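Local coordinates for protein SAP-like pentraxin (Limulus polyphemus, PDB 3FLP) that binds two calcium ions per subunit and probably acts as a calcium-dependent, sugar-recognising lectin, built as a doubly stacked ring of seven subunits, at residues A[40-51]-A[63-72]; A[85-93]-A[115-125]. One frame throughout, in Å; residues are numbered along the deposited sequence.

Contact 1. Residues A[40-51]-A[63-72]; sequences IKPFHRNTGYIF and ITSMYVKSDG
Gly48 and Met66 form an antiparallel hydrogen-bonded pair where strands 48-51 and 63-68 run side by side, their N-to-C directions 138° apart; Gly48 N lies 3.2 Å from Met66 O, and Met66 N returns a bond to Gly48 O. Beyond the non-hydrogen-bonded pair Tyr49-Ser65, Ile50 and Phe51 together face Thr64, resembling a classic beta bulge, except that the second amide goes to a side-chain oxygen. Ile50 N donates to Thr64 O, whereas Phe51 N donates to the hydroxyl oxygen Thr64 OG1 at 2.9 Å. A chi1 of 61° sets that hydroxyl between its own backbone N and carbonyl carbon, where it meets the Phe51 amide; Thr64 N in turn bonds Phe51 O. On one side of the sheet, Ser65 CB sits over a face of the Tyr49 ring, 4.0 Å from its centroid, in a CH-pi contact displaced toward the rim. On the other side, Met66 reaches strand 33-42 of the second sheet. Bent at chi3 (-89°), it lays SD against Ile40 CD1 (3.7 Å) and brings CE to Pro42 CB (3.8 Å), crossing the proline at about a right angle. Arg45 grips the strand end twice. Val68 N donates to Arg45 O at 2.8 Å, in the carbonyl plane on a lone pair. The extended side chain lies against Val68, with Arg45 CG 3.7 Å from Val68 CB, and Arg45 NH1 hydrogen-bonds Ser70 O at 3.1 Å from above the carbonyl plane, that oxygen being tilted out of the guanidinium plane. Three tasks therefore separate: main-chain bonds and one threonine hydroxyl fix the hairpin, the Met66 thioether packs across to strand 33-42 through apolar contacts, and Arg45 ties loop to turn Lys69-Gly72.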
loop_
_atom_site.group_PDB
_atom_site.type_symbol
_atom_site.label_atom_id
_atom_site.label_comp_id
_atom_site.label_asym_id
_atom_site.label_seq_id
_atom_site.Cartn_x
_atom_site.Cartn_y
_atom_site.Cartn_z
ATOM N N ILE A 40 15.657 2.405 -37.496
ATOM C CA ILE A 40 15.427 2.405 -38.934
ATOM C C ILE A 40 15.165 1.025 -39.525
ATOM O O ILE A 40 15.668 0.005 -39.036
ATOM C CB ILE A 40 16.630 3.017 -39.719
ATOM C CG1 ILE A 40 17.922 2.278 -39.353
ATOM C CG2 ILE A 40 16.747 4.507 -39.438
ATOM C CD1 ILE A 40 19.134 2.697 -40.173
ATOM N N LYS A 41 14.358 1.021 -40.582
ATOM C CA LYS A 41 14.016 -0.181 -41.328
ATOM C C LYS A 41 14.350 0.210 -42.764
ATOM O O LYS A 41 13.565 0.873 -43.433
ATOM C CB LYS A 41 12.525 -0.498 -41.199
ATOM C CG LYS A 41 12.083 -1.660 -42.083
ATOM C CD LYS A 41 10.577 -1.791 -42.142
ATOM C CE LYS A 41 9.988 -2.125 -40.784
ATOM N NZ LYS A 41 8.526 -2.410 -40.895
ATOM N N PRO A 42 15.536 -0.183 -43.251
ATOM C CA PRO A 42 15.948 0.159 -44.614
ATOM C C PRO A 42 15.246 -0.622 -45.721
ATOM O O PRO A 42 14.954 -1.813 -45.568
ATOM C CB PRO A 42 17.452 -0.089 -44.575
ATOM C CG PRO A 42 17.553 -1.281 -43.666
ATOM C CD PRO A 42 16.580 -0.961 -42.554
ATOM N N PHE A 43 14.976 0.059 -46.835
ATOM C CA PHE A 43 14.321 -0.569 -47.981
ATOM C C PHE A 43 15.307 -0.925 -49.096
ATOM O O PHE A 43 14.954 -1.660 -50.015
ATOM C CB PHE A 43 13.232 0.339 -48.561
ATOM C CG PHE A 43 11.980 0.423 -47.719
ATOM C CD1 PHE A 43 11.727 -0.508 -46.710
ATOM C CD2 PHE A 43 11.029 1.408 -47.970
ATOM C CE1 PHE A 43 10.542 -0.454 -45.966
ATOM C CE2 PHE A 43 9.843 1.468 -47.233
ATOM C CZ PHE A 43 9.601 0.534 -46.230
ATOM N N HIS A 44 16.531 -0.402 -49.033
ATOM C CA HIS A 44 17.522 -0.719 -50.062
ATOM C C HIS A 44 18.960 -0.799 -49.561
ATOM O O HIS A 44 19.328 -0.194 -48.554
ATOM C CB HIS A 44 17.423 0.260 -51.248
ATOM C CG HIS A 44 17.542 1.708 -50.873
ATOM N ND1 HIS A 44 18.718 2.275 -50.426
ATOM C CD2 HIS A 44 16.635 2.715 -50.913
ATOM C CE1 HIS A 44 18.532 3.564 -50.210
ATOM N NE2 HIS A 44 17.277 3.858 -50.497
ATOM N N ARG A 45 19.772 -1.568 -50.280
ATOM C CA ARG A 45 21.169 -1.765 -49.927
ATOM C C ARG A 45 22.087 -0.603 -50.290
ATOM O O ARG A 45 23.064 -0.347 -49.582
ATOM C CB ARG A 45 21.708 -3.035 -50.589
ATOM C CG ARG A 45 21.201 -4.329 -49.975
ATOM C CD ARG A 45 22.024 -5.511 -50.462
ATOM N NE ARG A 45 21.915 -6.646 -49.553
ATOM C CZ ARG A 45 22.675 -7.737 -49.615
ATOM N NH1 ARG A 45 23.609 -7.853 -50.552
ATOM N NH2 ARG A 45 22.510 -8.707 -48.727
ATOM N N ASN A 46 21.781 0.099 -51.379
ATOM C CA ASN A 46 22.635 1.200 -51.800
ATOM C C ASN A 46 22.631 2.374 -50.835
ATOM O O ASN A 46 21.685 2.583 -50.076
ATOM C CB ASN A 46 22.290 1.668 -53.225
ATOM C CG ASN A 46 20.819 1.947 -53.416
ATOM O OD1 ASN A 46 19.987 1.040 -53.355
ATOM N ND2 ASN A 46 20.486 3.208 -53.658
ATOM N N THR A 47 23.724 3.127 -50.871
ATOM C CA THR A 47 23.924 4.274 -50.002
ATOM C C THR A 47 22.766 5.261 -49.968
ATOM O O THR A 47 22.201 5.618 -50.999
ATOM C CB THR A 47 25.187 5.032 -50.417
ATOM O OG1 THR A 47 26.274 4.105 -50.514
ATOM C CG2 THR A 47 25.528 6.109 -49.391
ATOM N N GLY A 48 22.425 5.694 -48.762
ATOM C CA GLY A 48 21.365 6.662 -48.581
ATOM C C GLY A 48 21.734 7.538 -47.399
ATOM O O GLY A 48 22.343 7.055 -46.446
ATOM N N TYR A 49 21.392 8.820 -47.457
ATOM C CA TYR A 49 21.698 9.730 -46.354
ATOM C C TYR A 49 20.466 9.909 -45.485
ATOM O O TYR A 49 19.390 10.256 -45.976
ATOM C CB TYR A 49 22.186 11.080 -46.890
ATOM C CG TYR A 49 23.521 10.947 -47.567
ATOM C CD1 TYR A 49 23.622 10.410 -48.849
ATOM C CD2 TYR A 49 24.699 11.256 -46.884
ATOM C CE1 TYR A 49 24.863 10.176 -49.436
ATOM C CE2 TYR A 49 25.947 11.025 -47.458
ATOM C CZ TYR A 49 26.020 10.483 -48.733
ATOM O OH TYR A 49 27.247 10.237 -49.294
ATOM N N ILE A 50 20.634 9.670 -44.189
ATOM C CA ILE A 50 19.534 9.753 -43.237
ATOM C C ILE A 50 19.376 11.118 -42.580
ATOM O O ILE A 50 18.331 11.756 -42.699
ATOM C CB ILE A 50 19.711 8.678 -42.138
ATOM C CG1 ILE A 50 19.772 7.296 -42.794
ATOM C CG2 ILE A 50 18.562 8.740 -41.138
ATOM C CD1 ILE A 50 20.135 6.181 -41.846
ATOM N N PHE A 51 20.417 11.550 -41.879
ATOM C CA PHE A 51 20.424 12.829 -41.172
ATOM C C PHE A 51 21.361 13.805 -41.891
ATOM O O PHE A 51 22.559 13.566 -41.999
ATOM C CB PHE A 51 20.877 12.577 -39.724
ATOM C CG PHE A 51 20.860 13.791 -38.835
ATOM C CD1 PHE A 51 21.908 14.710 -38.859
ATOM C CD2 PHE A 51 19.821 13.986 -37.929
ATOM C CE1 PHE A 51 21.922 15.799 -37.991
ATOM C CE2 PHE A 51 19.827 15.075 -37.053
ATOM C CZ PHE A 51 20.877 15.981 -37.083
ATOM N N ILE A 63 26.518 14.787 -41.874
ATOM C CA ILE A 63 25.628 13.901 -42.609
ATOM C C ILE A 63 25.883 12.438 -42.294
ATOM O O ILE A 63 27.016 11.956 -42.384
ATOM C CB ILE A 63 25.763 14.077 -44.141
ATOM C CG1 ILE A 63 26.505 15.376 -44.470
ATOM C CG2 ILE A 63 24.382 14.109 -44.772
ATOM C CD1 ILE A 63 26.771 15.559 -45.947
ATOM N N THR A 64 24.820 11.733 -41.924
ATOM C CA THR A 64 24.919 10.311 -41.617
ATOM C C THR A 64 24.405 9.538 -42.822
ATOM O O THR A 64 23.566 10.028 -43.572
ATOM C CB THR A 64 24.059 9.919 -40.392
ATOM O OG1 THR A 64 22.683 10.213 -40.667
ATOM C CG2 THR A 64 24.519 10.675 -39.144
ATOM N N SER A 65 24.908 8.326 -42.998
ATOM C CA SER A 65 24.504 7.501 -44.120
ATOM C C SER A 65 24.750 6.039 -43.804
ATOM O O SER A 65 25.360 5.695 -42.784
ATOM C CB SER A 65 25.315 7.876 -45.358
ATOM O OG SER A 65 26.701 7.717 -45.101
ATOM N N MET A 66 24.283 5.176 -44.694
ATOM C CA MET A 66 24.470 3.746 -44.516
ATOM C C MET A 66 24.330 3.067 -45.857
ATOM O O MET A 66 23.830 3.650 -46.817
ATOM C CB MET A 66 23.401 3.163 -43.583
ATOM C CG MET A 66 22.003 3.108 -44.226
ATOM S SD MET A 66 20.833 1.975 -43.412
ATOM C CE MET A 66 21.178 0.442 -44.289
ATOM N N TYR A 67 24.790 1.828 -45.910
ATOM C CA TYR A 67 24.643 0.997 -47.086
ATOM C C TYR A 67 24.966 -0.411 -46.631
ATOM O O TYR A 67 25.571 -0.605 -45.579
ATOM C CB TYR A 67 25.527 1.469 -48.250
ATOM C CG TYR A 67 27.007 1.218 -48.140
ATOM C CD1 TYR A 67 27.555 -0.009 -48.504
ATOM C CD2 TYR A 67 27.869 2.234 -47.740
ATOM C CE1 TYR A 67 28.927 -0.209 -48.481
ATOM C CE2 TYR A 67 29.240 2.043 -47.711
ATOM C CZ TYR A 67 29.762 0.823 -48.083
ATOM O OH TYR A 67 31.125 0.641 -48.052
ATOM N N VAL A 68 24.509 -1.389 -47.397
ATOM C CA VAL A 68 24.731 -2.781 -47.065
ATOM C C VAL A 68 25.717 -3.374 -48.054
ATOM O O VAL A 68 25.523 -3.263 -49.264
ATOM C CB VAL A 68 23.399 -3.551 -47.128
ATOM C CG1 VAL A 68 23.605 -4.999 -46.714
ATOM C CG2 VAL A 68 22.377 -2.867 -46.230
ATOM N N LYS A 69 26.783 -3.985 -47.540
ATOM C CA LYS A 69 27.798 -4.600 -48.397
ATOM C C LYS A 69 27.208 -5.825 -49.085
ATOM O O LYS A 69 26.131 -6.305 -48.720
ATOM C CB LYS A 69 29.016 -5.066 -47.589
ATOM C CG LYS A 69 29.670 -4.027 -46.693
ATOM C CD LYS A 69 30.276 -2.884 -47.479
ATOM C CE LYS A 69 31.528 -3.293 -48.255
ATOM N NZ LYS A 69 32.066 -2.125 -49.034
ATOM N N SER A 70 27.940 -6.338 -50.066
ATOM C CA SER A 70 27.529 -7.518 -50.822
ATOM C C SER A 70 27.206 -8.717 -49.925
ATOM O O SER A 70 26.277 -9.474 -50.204
ATOM C CB SER A 70 28.642 -7.897 -51.808
ATOM O OG SER A 70 28.264 -9.000 -52.614
ATOM N N ASP A 71 27.970 -8.881 -48.849
ATOM C CA ASP A 71 27.759 -9.996 -47.926
ATOM C C ASP A 71 26.658 -9.739 -46.894
ATOM O O ASP A 71 26.453 -10.548 -45.991
ATOM C CB ASP A 71 29.073 -10.346 -47.210
ATOM C CG ASP A 71 29.616 -9.198 -46.375
ATOM O OD1 ASP A 71 29.014 -8.103 -46.398
ATOM O OD2 ASP A 71 30.650 -9.386 -45.694
ATOM N N GLY A 72 25.956 -8.616 -47.031
ATOM C CA GLY A 72 24.886 -8.294 -46.100
ATOM C C GLY A 72 25.317 -7.492 -44.878
ATOM O O GLY A 72 24.497 -7.160 -44.025
#

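Contact 2. Residues A[85-93]-A[115-125]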
loop_
_atom_site.group_PDB
_atom_site.type_symbol
_atom_site.label_atom_id
_atom_site.label_comp_id
_atom_site.label_asym_id
_atom_site.label_seq_id
_atom_site.Cartn_x
_atom_site.Cartn_y
_atom_site.Cartn_z
ATOM N N ASN A 85 33.340 10.798 -46.862
ATOM C CA ASN A 85 32.527 9.942 -46.015
ATOM C C ASN A 85 33.405 8.917 -45.308
ATOM O O ASN A 85 34.203 8.233 -45.943
ATOM C CB ASN A 85 31.453 9.230 -46.839
ATOM C CG ASN A 85 30.344 10.167 -47.280
ATOM O OD1 ASN A 85 29.686 10.808 -46.450
ATOM N ND2 ASN A 85 30.128 10.252 -48.592
ATOM N N LYS A 86 33.268 8.830 -43.991
ATOM C CA LYS A 86 34.039 7.873 -43.206
ATOM C C LYS A 86 33.098 6.715 -42.868
ATOM O O LYS A 86 32.016 6.923 -42.313
ATOM C CB LYS A 86 34.560 8.525 -41.920
ATOM C CG LYS A 86 35.267 9.861 -42.128
ATOM C CD LYS A 86 36.473 9.721 -43.043
ATOM C CE LYS A 86 37.204 11.050 -43.195
ATOM N NZ LYS A 86 38.398 10.909 -44.072
ATOM N N TYR A 87 33.511 5.503 -43.214
ATOM C CA TYR A 87 32.691 4.328 -42.967
ATOM C C TYR A 87 33.264 3.361 -41.939
ATOM O O TYR A 87 34.469 3.131 -41.883
ATOM C CB TYR A 87 32.452 3.571 -44.283
ATOM C CG TYR A 87 31.514 4.282 -45.233
ATOM C CD1 TYR A 87 30.144 4.315 -44.988
ATOM C CD2 TYR A 87 31.998 4.945 -46.363
ATOM C CE1 TYR A 87 29.275 4.990 -45.841
ATOM C CE2 TYR A 87 31.135 5.627 -47.222
ATOM C CZ TYR A 87 29.775 5.642 -46.951
ATOM O OH TYR A 87 28.908 6.320 -47.782
ATOM N N ILE A 88 32.375 2.807 -41.124
ATOM C CA ILE A 88 32.739 1.822 -40.118
ATOM C C ILE A 88 31.765 0.670 -40.304
ATOM O O ILE A 88 30.543 0.869 -40.288
ATOM C CB ILE A 88 32.606 2.372 -38.687
ATOM C CG1 ILE A 88 33.636 3.489 -38.462
ATOM C CG2 ILE A 88 32.804 1.243 -37.681
ATOM C CD1 ILE A 88 33.586 4.107 -37.086
ATOM N N SER A 89 32.293 -0.532 -40.503
ATOM C CA SER A 89 31.424 -1.676 -40.703
ATOM C C SER A 89 30.969 -2.276 -39.377
ATOM O O SER A 89 31.695 -2.256 -38.379
ATOM C CB SER A 89 32.098 -2.733 -41.592
ATOM O OG SER A 89 33.289 -3.213 -41.018
ATOM N N CYS A 90 29.737 -2.774 -39.377
ATOM C CA CYS A 90 29.141 -3.376 -38.198
ATOM C C CYS A 90 28.983 -4.881 -38.407
ATOM O O CYS A 90 28.530 -5.325 -39.464
ATOM C CB CYS A 90 27.769 -2.755 -37.924
ATOM S SG CYS A 90 27.756 -1.029 -37.321
ATOM N N PRO A 91 29.342 -5.683 -37.392
ATOM C CA PRO A 91 29.244 -7.143 -37.468
ATOM C C PRO A 91 27.808 -7.637 -37.350
ATOM O O PRO A 91 27.477 -8.389 -36.434
ATOM C CB PRO A 91 30.100 -7.597 -36.295
ATOM C CG PRO A 91 29.761 -6.565 -35.259
ATOM C CD PRO A 91 29.793 -5.259 -36.052
ATOM N N ILE A 92 26.952 -7.209 -38.269
ATOM C CA ILE A 92 25.561 -7.629 -38.251
ATOM C C ILE A 92 25.023 -7.702 -39.672
ATOM O O ILE A 92 25.241 -6.795 -40.475
ATOM C CB ILE A 92 24.678 -6.664 -37.402
ATOM C CG1 ILE A 92 23.241 -7.192 -37.336
ATOM C CG2 ILE A 92 24.689 -5.268 -37.995
ATOM C CD1 ILE A 92 22.341 -6.415 -36.382
ATOM N N GLU A 93 24.344 -8.798 -39.989
ATOM C CA GLU A 93 23.785 -8.962 -41.318
ATOM C C GLU A 93 22.456 -8.229 -41.400
ATOM O O GLU A 93 21.576 -8.428 -40.568
ATOM C CB GLU A 93 23.592 -10.441 -41.649
ATOM C CG GLU A 93 22.986 -10.655 -43.023
ATOM C CD GLU A 93 23.304 -12.015 -43.604
ATOM O OE1 GLU A 93 23.121 -13.028 -42.895
ATOM O OE2 GLU A 93 23.732 -12.069 -44.777
ATOM N N VAL A 115 30.256 4.426 -34.097
ATOM C CA VAL A 115 28.908 4.052 -34.504
ATOM C C VAL A 115 28.475 2.797 -33.766
ATOM O O VAL A 115 29.306 1.980 -33.352
ATOM C CB VAL A 115 28.804 3.818 -36.034
ATOM C CG1 VAL A 115 29.212 5.079 -36.772
ATOM C CG2 VAL A 115 29.669 2.637 -36.453
ATOM N N TYR A 116 27.165 2.659 -33.598
ATOM C CA TYR A 116 26.597 1.533 -32.888
ATOM C C TYR A 116 25.405 0.929 -33.617
ATOM O O TYR A 116 24.595 1.646 -34.207
ATOM C CB TYR A 116 26.156 1.983 -31.499
ATOM C CG TYR A 116 27.271 2.563 -30.658
ATOM C CD1 TYR A 116 27.760 3.853 -30.890
ATOM C CD2 TYR A 116 27.856 1.810 -29.646
ATOM C CE1 TYR A 116 28.806 4.365 -30.127
ATOM C CE2 TYR A 116 28.889 2.308 -28.887
ATOM C CZ TYR A 116 29.363 3.583 -29.129
ATOM O OH TYR A 116 30.402 4.048 -28.365
ATOM N N ALA A 117 25.301 -0.394 -33.565
ATOM C CA ALA A 117 24.198 -1.106 -34.191
ATOM C C ALA A 117 23.522 -1.914 -33.090
ATOM O O ALA A 117 24.174 -2.700 -32.402
ATOM C CB ALA A 117 24.724 -2.021 -35.286
ATOM N N ASN A 118 22.223 -1.701 -32.914
ATOM C CA ASN A 118 21.455 -2.393 -31.889
ATOM C C ASN A 118 22.068 -2.257 -30.495
ATOM O O ASN A 118 22.065 -3.201 -29.698
ATOM C CB ASN A 118 21.279 -3.874 -32.260
ATOM C CG ASN A 118 20.267 -4.071 -33.376
ATOM O OD1 ASN A 118 19.475 -3.171 -33.674
ATOM N ND2 ASN A 118 20.275 -5.252 -33.990
ATOM N N GLY A 119 22.596 -1.071 -30.209
ATOM C CA GLY A 119 23.179 -0.818 -28.904
ATOM C C GLY A 119 24.586 -1.333 -28.666
ATOM O O GLY A 119 25.114 -1.184 -27.565
ATOM N N SER A 120 25.204 -1.937 -29.675
ATOM C CA SER A 120 26.568 -2.447 -29.524
ATOM C C SER A 120 27.552 -1.674 -30.389
ATOM O O SER A 120 27.242 -1.318 -31.517
ATOM C CB SER A 120 26.642 -3.932 -29.899
ATOM O OG SER A 120 25.950 -4.735 -28.959
ATOM N N PRO A 121 28.757 -1.411 -29.864
ATOM C CA PRO A 121 29.787 -0.674 -30.606
ATOM C C PRO A 121 30.301 -1.439 -31.822
ATOM O O PRO A 121 30.600 -2.626 -31.729
ATOM C CB PRO A 121 30.876 -0.446 -29.554
ATOM C CG PRO A 121 30.742 -1.657 -28.658
ATOM C CD PRO A 121 29.236 -1.798 -28.522
ATOM N N CYS A 122 30.392 -0.763 -32.963
ATOM C CA CYS A 122 30.889 -1.403 -34.180
ATOM C C CYS A 122 32.355 -1.041 -34.385
ATOM O O CYS A 122 33.080 -1.733 -35.096
ATOM C CB CYS A 122 30.105 -0.947 -35.409
ATOM S SG CYS A 122 28.307 -1.220 -35.361
ATOM N N GLY A 123 32.780 0.054 -33.761
ATOM C CA GLY A 123 34.156 0.492 -33.896
ATOM C C GLY A 123 34.255 2.005 -33.894
ATOM O O GLY A 123 33.241 2.697 -33.826
ATOM N N THR A 124 35.477 2.519 -33.975
ATOM C CA THR A 124 35.693 3.957 -33.973
ATOM C C THR A 124 36.664 4.374 -35.067
ATOM O O THR A 124 37.329 3.540 -35.683
ATOM C CB THR A 124 36.273 4.428 -32.624
ATOM O OG1 THR A 124 37.556 3.822 -32.432
ATOM C CG2 THR A 124 35.354 4.027 -31.461
ATOM N N MET A 125 36.730 5.679 -35.304
ATOM C CA MET A 125 37.627 6.233 -36.299
ATOM C C MET A 125 38.131 7.590 -35.808
ATOM O O MET A 125 37.365 8.388 -35.256
ATOM C CB MET A 125 36.908 6.375 -37.640
ATOM C CG MET A 125 37.834 6.754 -38.782
ATOM S SD MET A 125 37.132 6.336 -40.377
ATOM C CE MET A 125 37.428 4.579 -40.404
#
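A disulfide between the two sheets of the beta sandwich centres this contact: Cys90 SG and Cys122 SG are bonded at 2.0 Å, with a chi3 of 95° that is close to the relaxed right-angle value. Cys90 belongs to strand 86-90, one of the two outermost strands of its sheet within this chain, and Cys122 to strand 120-125, which a type I' turn at Ala117-Ser120 joins to strand 115-117 in the other. Strands 86-90 and 120-125 approach to 6.1 Å between axes at 151°, and all other links between the segments are packing contacts. Beside the bridge, Ala117 CB lies 3.8 Å from Cys90 SG. Ile88 packs next along the strand. Its CG1 is anti to the carbonyl carbon (chi1 -66°) and its CG2 anti to the backbone N, which sends Ile88 CG2 to Val115 CG2 (3.6 Å), the side chains from opposing sheets overlapping alongside one another, and Ile88 CD1 to Gly123 O (3.6 Å). Met125 closes the far end, where its SD touches Lys86 CB at 3.7 Å and its methyl CE, swung round by the bend at the thioether, reaches Tyr87 O. Past the corner made by the inverse gamma turn at Pro91, Ile92 crosses Asn118 at about a right angle, CD1 lying 3.4 Å from Asn118 ND2; Asn118 OD1 accepts a hydrogen bond from His101 N of strand 100-107. Apolar side chains interleaved between two antiparallel sheets, here with a covalent bridge at an outer strand, are typical of the concanavalin-like beta sandwich of pentraxins.

In the fold
The two contacts follow one another along the chain, contact 1 closing at residue 72 before contact 2 opens at 85, and their centres are 12 Å apart. They share the seven-stranded sheet: the hairpin 48-55/60-68 lies within it, strand 73-80 comes next, and strand 86-90 forms a border of it within this chain. The Tyr67 and Tyr87 rings meet edge-to-face across strand 73-80, and the weak hydrogen bond from Asn85 ND2 to Tyr49 OH spans strand 60-68 as well. Both contacts also reach the opposite sheet, through strand 33-42 and hairpin 112-125 respectively. The calcium-binding end of the hairpin, at Asn60, is next to Ile63, whereas contact 2 lies further from the ions.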